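PDB 1TXD: Rho guanine nucleotide exchange factor 12 from Homo sapiens, which acts as a guanine nucleotide exchange factor for the GTPase RhoA, a task carried by the DH/PH domain pair that makes up this chain. Local coordinates for residues 19-24 and 187-192; 37-42 and 168-173; 250-255 and 278-283; 332-337 and 355-360. The protein carries 1 engineered substitution. One frame throughout, in Å; residues are numbered along the deposited sequence.

Contact 1 of 4, residues 19-24 and 187-192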
# COMPACT_ATOMS: atom_id res chain seq x y z
N LYS A 19 40.13 -15.73 -0.76
CA LYS A 19 40.17 -14.88 -1.95
C LYS A 19 39.51 -13.53 -1.63
O LYS A 19 38.57 -13.48 -0.82
CB LYS A 19 39.40 -15.55 -3.11
CG LYS A 19 40.22 -16.07 -4.26
CD LYS A 19 39.30 -16.70 -5.34
CE LYS A 19 39.69 -16.22 -6.76
NZ LYS A 19 39.16 -17.10 -7.87
N PRO A 20 39.98 -12.45 -2.27
CA PRO A 20 39.31 -11.14 -2.16
C PRO A 20 37.81 -11.21 -2.49
O PRO A 20 36.97 -10.77 -1.70
CB PRO A 20 40.07 -10.27 -3.18
CG PRO A 20 41.38 -10.93 -3.39
CD PRO A 20 41.20 -12.40 -3.10
N CYS A 21 37.45 -11.81 -3.61
CA CYS A 21 36.04 -11.95 -3.97
C CYS A 21 35.27 -12.73 -2.91
O CYS A 21 34.09 -12.49 -2.69
CB CYS A 21 35.89 -12.62 -5.34
SG CYS A 21 36.24 -14.42 -5.40
N GLU A 22 35.93 -13.65 -2.24
CA GLU A 22 35.29 -14.43 -1.18
C GLU A 22 35.09 -13.59 0.08
O GLU A 22 34.13 -13.78 0.83
CB GLU A 22 36.10 -15.71 -0.90
CG GLU A 22 35.56 -16.57 0.22
CD GLU A 22 34.10 -16.99 0.02
OE1 GLU A 22 33.62 -17.03 -1.14
OE2 GLU A 22 33.45 -17.29 1.03
N ILE A 23 35.96 -12.62 0.31
CA ILE A 23 35.74 -11.68 1.41
C ILE A 23 34.51 -10.79 1.13
O ILE A 23 33.74 -10.52 2.05
CB ILE A 23 37.02 -10.87 1.70
CG1 ILE A 23 37.86 -11.63 2.73
CG2 ILE A 23 36.72 -9.52 2.24
CD1 ILE A 23 39.24 -11.21 2.77
N LYS A 24 34.33 -10.37 -0.12
CA LYS A 24 33.20 -9.53 -0.50
C LYS A 24 31.90 -10.30 -0.35
O LYS A 24 30.92 -9.76 0.16
CB LYS A 24 33.32 -9.02 -1.94
CG LYS A 24 34.13 -7.75 -2.07
CD LYS A 24 35.11 -7.80 -3.24
CE LYS A 24 36.26 -6.81 -3.07
NZ LYS A 24 37.48 -7.30 -3.74
N TYR A 187 28.90 -11.79 -6.03
CA TYR A 187 30.17 -12.31 -5.53
C TYR A 187 30.11 -13.82 -5.27
O TYR A 187 30.73 -14.35 -4.36
CB TYR A 187 30.58 -11.56 -4.27
CG TYR A 187 30.73 -10.07 -4.48
CD1 TYR A 187 31.75 -9.56 -5.28
CD2 TYR A 187 29.84 -9.18 -3.90
CE1 TYR A 187 31.88 -8.19 -5.49
CE2 TYR A 187 29.96 -7.83 -4.09
CZ TYR A 187 30.99 -7.33 -4.89
OH TYR A 187 31.09 -5.98 -5.07
N THR A 188 29.32 -14.51 -6.08
CA THR A 188 29.23 -15.95 -5.98
C THR A 188 29.82 -16.47 -7.28
O THR A 188 29.33 -16.17 -8.37
CB THR A 188 27.77 -16.40 -5.79
OG1 THR A 188 27.30 -16.03 -4.47
CG2 THR A 188 27.68 -17.91 -5.82
N GLU A 189 30.90 -17.23 -7.17
CA GLU A 189 31.66 -17.62 -8.34
C GLU A 189 31.06 -18.82 -9.03
O GLU A 189 30.85 -18.81 -10.25
CB GLU A 189 33.11 -17.91 -7.96
CG GLU A 189 33.78 -16.76 -7.24
CD GLU A 189 34.99 -16.27 -8.00
OE1 GLU A 189 36.00 -17.02 -8.07
OE2 GLU A 189 34.92 -15.14 -8.53
N TRP A 190 30.72 -19.83 -8.25
CA TRP A 190 30.49 -21.16 -8.78
C TRP A 190 29.02 -21.36 -9.14
O TRP A 190 28.13 -21.11 -8.33
CB TRP A 190 31.04 -22.24 -7.84
CG TRP A 190 30.56 -22.19 -6.46
CD1 TRP A 190 29.73 -23.09 -5.87
CD2 TRP A 190 30.89 -21.21 -5.44
NE1 TRP A 190 29.49 -22.73 -4.57
CE2 TRP A 190 30.19 -21.58 -4.27
CE3 TRP A 190 31.68 -20.05 -5.40
CZ2 TRP A 190 30.25 -20.82 -3.08
CZ3 TRP A 190 31.75 -19.30 -4.22
CH2 TRP A 190 31.04 -19.70 -3.08
N PRO A 191 28.77 -21.82 -10.37
CA PRO A 191 27.50 -21.56 -11.07
C PRO A 191 26.25 -22.14 -10.41
O PRO A 191 25.20 -21.51 -10.53
CB PRO A 191 27.72 -22.23 -12.44
CG PRO A 191 29.16 -22.39 -12.56
CD PRO A 191 29.67 -22.66 -11.19
N THR A 192 26.35 -23.30 -9.78
CA THR A 192 25.18 -23.98 -9.21
C THR A 192 24.69 -23.21 -7.99
O THR A 192 23.48 -23.10 -7.74
CB THR A 192 25.55 -25.47 -8.88
OG1 THR A 192 25.91 -26.16 -10.08
CG2 THR A 192 24.36 -26.26 -8.38

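Contact 2 of 4, residues 37-42 and 168-173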
# COMPACT_ATOMS: atom_id res chain seq x y z
N ARG A 37 18.56 -8.40 11.47
CA ARG A 37 18.51 -8.24 12.94
C ARG A 37 18.00 -6.82 13.31
O ARG A 37 17.19 -6.64 14.20
CB ARG A 37 19.89 -8.49 13.54
CG ARG A 37 19.90 -8.89 15.01
CD ARG A 37 21.30 -9.30 15.54
NE ARG A 37 22.03 -10.11 14.55
CZ ARG A 37 23.15 -9.74 13.89
NH1 ARG A 37 23.73 -8.55 14.10
NH2 ARG A 37 23.69 -10.59 13.00
N ALA A 38 18.49 -5.82 12.58
CA ALA A 38 18.05 -4.44 12.75
C ALA A 38 16.53 -4.36 12.54
O ALA A 38 15.82 -3.71 13.32
CB ALA A 38 18.77 -3.53 11.77
N HIS A 39 16.06 -5.03 11.49
CA HIS A 39 14.63 -5.06 11.17
C HIS A 39 13.76 -5.63 12.27
O HIS A 39 12.73 -5.05 12.63
CB HIS A 39 14.34 -5.86 9.92
CG HIS A 39 12.92 -5.77 9.49
ND1 HIS A 39 12.36 -4.58 9.04
CD2 HIS A 39 11.90 -6.66 9.57
CE1 HIS A 39 11.09 -4.79 8.79
NE2 HIS A 39 10.79 -6.05 9.06
N VAL A 40 14.16 -6.79 12.75
CA VAL A 40 13.54 -7.40 13.91
C VAL A 40 13.43 -6.46 15.09
O VAL A 40 12.40 -6.44 15.77
CB VAL A 40 14.27 -8.69 14.32
CG1 VAL A 40 13.81 -9.22 15.71
CG2 VAL A 40 14.01 -9.79 13.29
N ARG A 41 14.50 -5.74 15.35
CA ARG A 41 14.59 -4.82 16.49
C ARG A 41 13.58 -3.68 16.39
O ARG A 41 13.06 -3.25 17.39
CB ARG A 41 16.01 -4.25 16.62
CG ARG A 41 16.47 -4.14 18.06
CD ARG A 41 17.91 -3.61 18.22
NE ARG A 41 18.84 -4.73 18.33
CZ ARG A 41 19.67 -5.18 17.37
NH1 ARG A 41 19.76 -4.60 16.18
NH2 ARG A 41 20.45 -6.21 17.64
N THR A 42 13.40 -3.17 15.17
CA THR A 42 12.44 -2.16 14.81
C THR A 42 11.02 -2.65 15.07
O THR A 42 10.16 -1.94 15.67
CB THR A 42 12.67 -1.86 13.30
OG1 THR A 42 13.91 -1.20 13.16
CG2 THR A 42 11.80 -0.85 12.78
N PRO A 168 5.75 2.12 8.33
CA PRO A 168 6.23 1.89 6.96
C PRO A 168 7.61 1.13 6.84
O PRO A 168 8.16 1.05 5.69
CB PRO A 168 6.35 3.29 6.35
CG PRO A 168 5.48 4.24 7.17
CD PRO A 168 5.61 3.54 8.69
N THR A 169 8.17 0.65 7.96
CA THR A 169 9.43 -0.06 7.94
C THR A 169 9.26 -1.44 7.32
O THR A 169 10.22 -1.87 6.62
CB THR A 169 10.12 -0.17 9.29
OG1 THR A 169 9.20 -0.70 10.27
CG2 THR A 169 10.50 1.22 9.80
N GLN A 170 8.09 -2.09 7.49
CA GLN A 170 7.87 -3.38 6.83
C GLN A 170 7.94 -3.29 5.29
O GLN A 170 8.68 -4.06 4.65
CB GLN A 170 6.52 -3.96 7.18
CG GLN A 170 6.36 -5.36 6.68
CD GLN A 170 7.40 -6.39 7.32
OE1 GLN A 170 8.02 -6.13 8.38
NE2 GLN A 170 7.56 -7.52 6.65
N MET A 171 7.21 -2.36 4.68
CA MET A 171 7.27 -2.21 3.21
C MET A 171 8.70 -1.95 2.80
O MET A 171 9.15 -2.53 1.81
CB MET A 171 6.31 -1.11 2.74
CG MET A 171 6.30 -0.77 1.22
SD MET A 171 5.35 -1.98 0.23
CE MET A 171 6.64 -2.82 -0.54
N GLN A 172 9.44 -1.10 3.52
CA GLN A 172 10.77 -0.70 3.06
C GLN A 172 11.69 -1.93 3.00
O GLN A 172 12.43 -2.13 2.04
CB GLN A 172 11.41 0.41 3.93
CG GLN A 172 12.78 0.94 3.33
CD GLN A 172 12.63 1.69 1.97
OE1 GLN A 172 11.50 1.90 1.49
NE2 GLN A 172 13.77 2.10 1.36
N ARG A 173 11.62 -2.74 4.04
CA ARG A 173 12.36 -3.98 4.16
C ARG A 173 12.18 -4.89 2.95
O ARG A 173 13.14 -5.45 2.40
CB ARG A 173 12.00 -4.71 5.48
CG ARG A 173 12.85 -5.98 5.70
CD ARG A 173 14.36 -5.75 5.59
NE ARG A 173 15.14 -6.93 5.98
CZ ARG A 173 16.45 -7.04 5.78
NH1 ARG A 173 17.10 -6.03 5.30
NH2 ARG A 173 17.14 -8.15 6.08

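Contact 3 of 4, residues 250-255 and 278-283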
# COMPACT_ATOMS: atom_id res chain seq x y z
N LEU A 250 -26.30 6.24 -0.94
CA LEU A 250 -25.26 5.90 -1.90
C LEU A 250 -23.98 5.52 -1.18
O LEU A 250 -23.46 6.28 -0.36
CB LEU A 250 -24.97 7.06 -2.86
CG LEU A 250 -23.78 6.86 -3.79
CD1 LEU A 250 -24.10 5.82 -4.85
CD2 LEU A 250 -23.33 8.17 -4.43
N ASP A 251 -23.47 4.35 -1.55
CA ASP A 251 -22.26 3.81 -0.95
C ASP A 251 -21.18 3.58 -2.00
O ASP A 251 -21.14 2.53 -2.64
CB ASP A 251 -22.58 2.50 -0.23
CG ASP A 251 -21.50 2.12 0.76
OD1 ASP A 251 -20.34 2.54 0.54
OD2 ASP A 251 -21.72 1.43 1.79
N LEU A 252 -20.30 4.57 -2.15
CA LEU A 252 -19.14 4.48 -3.04
C LEU A 252 -18.31 3.21 -2.81
O LEU A 252 -17.84 2.61 -3.77
CB LEU A 252 -18.24 5.73 -2.91
CG LEU A 252 -18.88 7.13 -2.86
CD1 LEU A 252 -17.86 8.24 -2.53
CD2 LEU A 252 -19.61 7.44 -4.16
N THR A 253 -18.16 2.80 -1.55
CA THR A 253 -17.25 1.70 -1.19
C THR A 253 -17.64 0.32 -1.73
O THR A 253 -16.82 -0.60 -1.74
CB THR A 253 -17.06 1.61 0.36
OG1 THR A 253 -18.28 1.22 0.99
CG2 THR A 253 -16.74 2.98 0.98
N LYS A 254 -18.89 0.17 -2.18
CA LYS A 254 -19.34 -1.13 -2.71
C LYS A 254 -19.05 -1.29 -4.21
O LYS A 254 -19.55 -2.22 -4.84
CB LYS A 254 -20.83 -1.37 -2.39
CG LYS A 254 -21.08 -1.97 -1.00
CD LYS A 254 -20.71 -3.47 -0.91
CE LYS A 254 -19.34 -3.73 -0.26
NZ LYS A 254 -19.14 -2.96 0.99
N ARG A 255 -18.25 -0.39 -4.75
CA ARG A 255 -17.66 -0.56 -6.07
C ARG A 255 -16.27 0.07 -6.11
O ARG A 255 -15.98 0.98 -5.34
CB ARG A 255 -18.56 0.09 -7.14
CG ARG A 255 -18.71 1.62 -7.03
CD ARG A 255 -19.94 2.08 -6.24
NE ARG A 255 -21.16 1.94 -7.03
CZ ARG A 255 -22.38 2.18 -6.58
NH1 ARG A 255 -22.59 2.57 -5.32
NH2 ARG A 255 -23.42 2.02 -7.39
N LEU A 278 -16.09 11.51 -9.91
CA LEU A 278 -15.53 10.20 -9.69
C LEU A 278 -16.13 9.21 -10.63
O LEU A 278 -17.33 8.95 -10.57
CB LEU A 278 -15.82 9.72 -8.26
CG LEU A 278 -15.63 10.69 -7.08
CD1 LEU A 278 -16.10 9.97 -5.84
CD2 LEU A 278 -14.20 11.21 -6.92
N LEU A 279 -15.29 8.65 -11.49
CA LEU A 279 -15.66 7.48 -12.30
C LEU A 279 -15.46 6.19 -11.51
O LEU A 279 -14.32 5.80 -11.23
CB LEU A 279 -14.81 7.43 -13.57
CG LEU A 279 -14.95 6.18 -14.43
CD1 LEU A 279 -16.42 5.84 -14.70
CD2 LEU A 279 -14.20 6.39 -15.74
N LEU A 280 -16.56 5.53 -11.17
CA LEU A 280 -16.55 4.23 -10.50
C LEU A 280 -16.90 3.12 -11.48
O LEU A 280 -17.13 3.38 -12.66
CB LEU A 280 -17.54 4.23 -9.32
CG LEU A 280 -17.49 5.46 -8.42
CD1 LEU A 280 -18.43 5.27 -7.21
CD2 LEU A 280 -16.08 5.74 -7.94
N GLU A 281 -16.95 1.88 -10.99
CA GLU A 281 -17.17 0.70 -11.84
C GLU A 281 -18.40 0.85 -12.73
O GLU A 281 -18.38 0.50 -13.92
CB GLU A 281 -17.33 -0.57 -10.99
CG GLU A 281 -16.13 -1.52 -11.03
CD GLU A 281 -16.16 -2.55 -9.90
OE1 GLU A 281 -17.26 -2.87 -9.41
OE2 GLU A 281 -15.08 -3.05 -9.51
N ASP A 282 -19.47 1.37 -12.14
CA ASP A 282 -20.80 1.34 -12.74
C ASP A 282 -21.54 2.67 -12.73
O ASP A 282 -22.63 2.76 -13.30
CB ASP A 282 -21.64 0.25 -12.05
CG ASP A 282 -22.04 0.62 -10.62
OD1 ASP A 282 -21.45 1.54 -10.02
OD2 ASP A 282 -22.95 0.02 -10.01
N ILE A 283 -20.98 3.69 -12.09
CA ILE A 283 -21.57 5.02 -12.06
C ILE A 283 -20.51 6.11 -12.18
O ILE A 283 -19.38 5.93 -11.75
CB ILE A 283 -22.41 5.25 -10.77
CG1 ILE A 283 -21.58 4.96 -9.50
CG2 ILE A 283 -23.67 4.41 -10.80
CD1 ILE A 283 -22.25 5.41 -8.21

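Contact 4 of 4, residues 332-337 and 355-360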
# COMPACT_ATOMS: atom_id res chain seq x y z
N LYS A 332 -12.95 21.65 -25.24
CA LYS A 332 -12.50 20.27 -25.05
C LYS A 332 -13.18 19.73 -23.78
O LYS A 332 -12.57 19.50 -22.70
CB LYS A 332 -10.98 20.16 -25.08
CG LYS A 332 -10.39 19.82 -26.48
CD LYS A 332 -11.20 20.35 -27.70
CE LYS A 332 -10.29 21.01 -28.71
NZ LYS A 332 -11.01 21.24 -29.98
N ALA A 333 -14.49 19.58 -23.98
CA ALA A 333 -15.45 19.11 -23.02
C ALA A 333 -16.07 17.86 -23.62
O ALA A 333 -15.64 17.39 -24.67
CB ALA A 333 -16.52 20.18 -22.80
N LEU A 334 -17.09 17.34 -22.95
CA LEU A 334 -17.76 16.14 -23.41
C LEU A 334 -19.24 16.30 -23.12
O LEU A 334 -19.63 17.05 -22.23
CB LEU A 334 -17.24 14.90 -22.68
CG LEU A 334 -15.73 14.63 -22.66
CD1 LEU A 334 -15.37 13.65 -21.57
CD2 LEU A 334 -15.26 14.10 -24.01
N PHE A 335 -20.05 15.60 -23.90
CA PHE A 335 -21.45 15.46 -23.61
C PHE A 335 -21.58 14.07 -23.03
O PHE A 335 -21.31 13.08 -23.70
CB PHE A 335 -22.32 15.60 -24.87
CG PHE A 335 -22.31 16.98 -25.47
CD1 PHE A 335 -22.54 18.10 -24.68
CD2 PHE A 335 -22.09 17.16 -26.83
CE1 PHE A 335 -22.54 19.37 -25.23
CE2 PHE A 335 -22.08 18.43 -27.39
CZ PHE A 335 -22.31 19.54 -26.59
N VAL A 336 -21.92 14.01 -21.76
CA VAL A 336 -22.30 12.75 -21.18
C VAL A 336 -23.80 12.76 -21.32
O VAL A 336 -24.45 13.74 -21.00
CB VAL A 336 -21.86 12.63 -19.71
CG1 VAL A 336 -22.25 11.28 -19.16
CG2 VAL A 336 -20.35 12.83 -19.60
N ILE A 337 -24.33 11.65 -21.82
CA ILE A 337 -25.71 11.59 -22.22
C ILE A 337 -26.34 10.38 -21.57
O ILE A 337 -26.04 9.25 -21.96
CB ILE A 337 -25.79 11.48 -23.77
CG1 ILE A 337 -24.95 12.57 -24.45
CG2 ILE A 337 -27.23 11.55 -24.22
CD1 ILE A 337 -25.21 12.70 -25.95
N SER A 355 -5.61 16.71 -22.96
CA SER A 355 -5.05 15.41 -22.62
C SER A 355 -5.93 14.63 -21.63
O SER A 355 -6.20 13.45 -21.84
CB SER A 355 -3.62 15.57 -22.12
OG SER A 355 -2.84 16.14 -23.16
N GLU A 356 -6.40 15.30 -20.57
CA GLU A 356 -7.18 14.63 -19.53
C GLU A 356 -8.60 14.24 -19.96
O GLU A 356 -9.08 13.18 -19.56
CB GLU A 356 -7.24 15.47 -18.24
CG GLU A 356 -8.25 14.95 -17.22
CD GLU A 356 -8.01 15.47 -15.82
OE1 GLU A 356 -7.22 16.42 -15.67
OE2 GLU A 356 -8.63 14.92 -14.88
N LYS A 357 -9.27 15.07 -20.77
CA LYS A 357 -10.61 14.72 -21.25
C LYS A 357 -10.59 13.53 -22.21
O LYS A 357 -11.63 12.92 -22.43
CB LYS A 357 -11.33 15.92 -21.90
CG LYS A 357 -10.82 16.33 -23.27
CD LYS A 357 -11.58 15.65 -24.42
CE LYS A 357 -11.34 16.37 -25.74
NZ LYS A 357 -11.09 15.42 -26.85
N THR A 358 -9.43 13.21 -22.78
CA THR A 358 -9.32 12.04 -23.64
C THR A 358 -9.21 10.78 -22.78
O THR A 358 -9.70 9.73 -23.17
CB THR A 358 -8.13 12.12 -24.64
OG1 THR A 358 -7.81 13.49 -24.92
CG2 THR A 358 -8.54 11.57 -26.01
N VAL A 359 -8.57 10.91 -21.62
CA VAL A 359 -8.59 9.87 -20.60
C VAL A 359 -10.02 9.69 -20.07
O VAL A 359 -10.53 8.57 -20.02
CB VAL A 359 -7.59 10.19 -19.46
CG1 VAL A 359 -7.81 9.29 -18.25
CG2 VAL A 359 -6.15 10.04 -19.96
N TRP A 360 -10.69 10.79 -19.71
CA TRP A 360 -12.06 10.72 -19.19
C TRP A 360 -12.97 10.02 -20.19
O TRP A 360 -13.72 9.12 -19.82
CB TRP A 360 -12.61 12.11 -18.86
CG TRP A 360 -12.31 12.61 -17.45
CD1 TRP A 360 -11.41 13.58 -17.11
CD2 TRP A 360 -12.93 12.19 -16.22
NE1 TRP A 360 -11.42 13.78 -15.75
CE2 TRP A 360 -12.34 12.93 -15.18
CE3 TRP A 360 -13.91 11.25 -15.90
CZ2 TRP A 360 -12.71 12.78 -13.85
CZ3 TRP A 360 -14.27 11.09 -14.56
CH2 TRP A 360 -13.68 11.85 -13.56

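Contact 1 of 4, residues 19-24 and 187-192
K19 and E189 join the start of the first long helix of the DH helical bundle, helix 20-57, to the turn linking helix 169-186 to helix 191-230. The contact illustrates how the end of a bundle can be fastened at its surface by a few side chains of different kinds. Its charged element is a salt bridge: K19 NZ donates to E189 OE1 over 3.2 Å, arriving on the syn side of the carboxylate and 24° out of its plane. K19 occupies the N-cap position of helix 20-57, so the side chain that forms the bridge springs from the residue just before the helix.

Sulfur packing is the second element. C21 SG lies 3.4 Å from E189 CD, and E189 OE2 is hardly farther from the sulfur. The same carboxylate thus meets both the ammonium group and the sulfur, which approach it at a sharp angle to each other; the E189 chain is bent at chi2 (-120°) to bring it back toward the helix.

Aromatic contacts make up the rest. Farther along the turn, E22 OE1 comes near the plane of the W190 indole at CH2, a loose approach of 4.2 Å; the firmer partners of the E22 carboxylate are R25 and Q26 on its own helix, and W190 NE1 is hydrogen-bonded to Q100. Y187, the first residue to leave helix 169-186, offers a ring face to K24. The lysine's aliphatic part crosses that ring while its amine runs onward, and the CH-pi contact is nearly axial: K24 CB stands 3.7 Å from the centroid of the Y187 ring, 10° off the normal.

Contact 2 of 4, residues 37-42 and 168-173
Q170 OE1 accepts a hydrogen bond from H39 NE2 at 2.9 Å, and this bond joins two nearly antiparallel helices in the interior of the DH helical bundle. The short axes of 37-42 and 169-173 run at 163° to each other, 10.9 Å apart at closest approach, a spacing bridged here by a histidine. The oxygen lies in the imidazole plane, but the N-H...O angle is only 144°, and the histidine nitrogen stands above the amide's carbonyl plane. The ring and amide planes are well turned from each other.

A second-shell residue gives the amide a definite orientation. Q170 NE2 is hydrogen-bonded to H79 NE2 of helix 72-90, and the H79 ring also meets H39 edge-to-face, so the two histidines and the glutamine form a connected polar cluster within the bundle.

R173 closes over one face of H39. Its CB is 3.4 Å from H39 CE1, and its CG makes a CH-pi contact over the middle of the ring. With CG anti to the backbone N (chi1 -176°), the arginine chain is laid across the imidazole before it continues to E36, with which NH2 forms a salt bridge, and to T35, which receives a hydrogen bond from NH1. The E36 carboxylate probably offsets the charge brought in beside the histidine.

One turn along, the two threonines reach toward each other tip to tip. T42 OG1 turns back to A38 O, and the methyl T42 CG2 rests 3.6 Å from T169 OG1.

Contact 3 of 4, residues 250-255 and 278-283
R255, at the end of a loop that includes the short 3-10 segment 252-253, comes closest by backbone to E281, in the tight turn between strands 275-280 and 283-290 of the PH beta sandwich; L280 N bonds to I283 O across that turn. The R255 side chain then does most of the joining. Its CG and CD pass over L280, with R255 CD 3.7 Å from L280 CD1, and bends at chi2 and chi3 bring the guanidinium round to D282.

There R255 NE gives the principal bond of a salt bridge, 3.0 Å to D282 OD1 with an N-H...O angle of 158°, while NH2 adds weak bonds to both carboxylate oxygens. I283 CD1 sits over the centre of one guanidinium face, 3.6 Å from R255 CZ. Within the loop, R255 NH1 donates to D251 O, which K254 N approaches from the opposite face of the carbonyl plane.

Beneath the polar layer, apolar side chains pack against one another. L252 CD1 and CD2 meet L278 and L280 respectively, and L250 CD1 packs 3.9 Å from I283 CD1. L252 also touches L224 and Y227 of helix 191-230, the long helix arriving from the DH domain.

Bonds through NE, NH1 and NH2 together fix the rotation of the guanidinium, consistent with a charged group bonded along its edge by D282 and D251 O and covered on one face by I283 CD1, and so coupling the loop before strand 257-266 to the turn.

Contact 4 of 4, residues 332-337 and 355-360
K357 projects from the C-terminal helix of the PH domain, helix 354-374, toward K332 and strand 333-339, and it shows how a lysine can act as a hydrocarbon spacer in the beta-sandwich-plus-helix fold. Its CB lies 3.9 Å from K332 O, and CG approaches the same oxygen slightly more closely. CG is set between the backbone N and the carbonyl carbon (chi1 73°), which turns the chain toward K332. The next carbon, K357 CD, meets L334 CD2 at 4.0 Å. K357 CE then packs on K332 CG, 3.7 Å away, so two lysines touch through their aliphatic carbons. The tip finds its polar partner in Q326 of the neighbouring strand 322-326, to which NZ is hydrogen-bonded.

L334 completes the packing by lying against the helix backbone: its CD1 is 3.9 Å from K357 O. No hydrogen bond crosses between the two segments, and the joint rests on van der Waals contact, much of it between hydrocarbon and carbonyl oxygens. The strand itself is held by its sheet neighbours, as where L334 pairs with L349. W360, one turn further along the helix, directs its indole toward strands 257-266 and 275-280, while W360 CB remains 4.2 Å from L334 CD1.

From the N terminus, helix 20-57 opens contact 1 and then, farther along, contact 2. Contact 2 closes first, at the beginning of helix 169-186; contact 1 closes at that helix's far end, so contact 2 is nested inside the loop of contact 1. Their centres are 28 Å apart, one at the surface of the DH bundle and the other buried within it. Helix 191-230 then carries the chain to the PH domain, where contacts 3 and 4 close short loops in series. Contact 3 joins the loop before strand 257-266 to a strand turn; contact 4 seats the final helix. These two meet directly, L279 CB lying 3.8 Å from W360 CZ3.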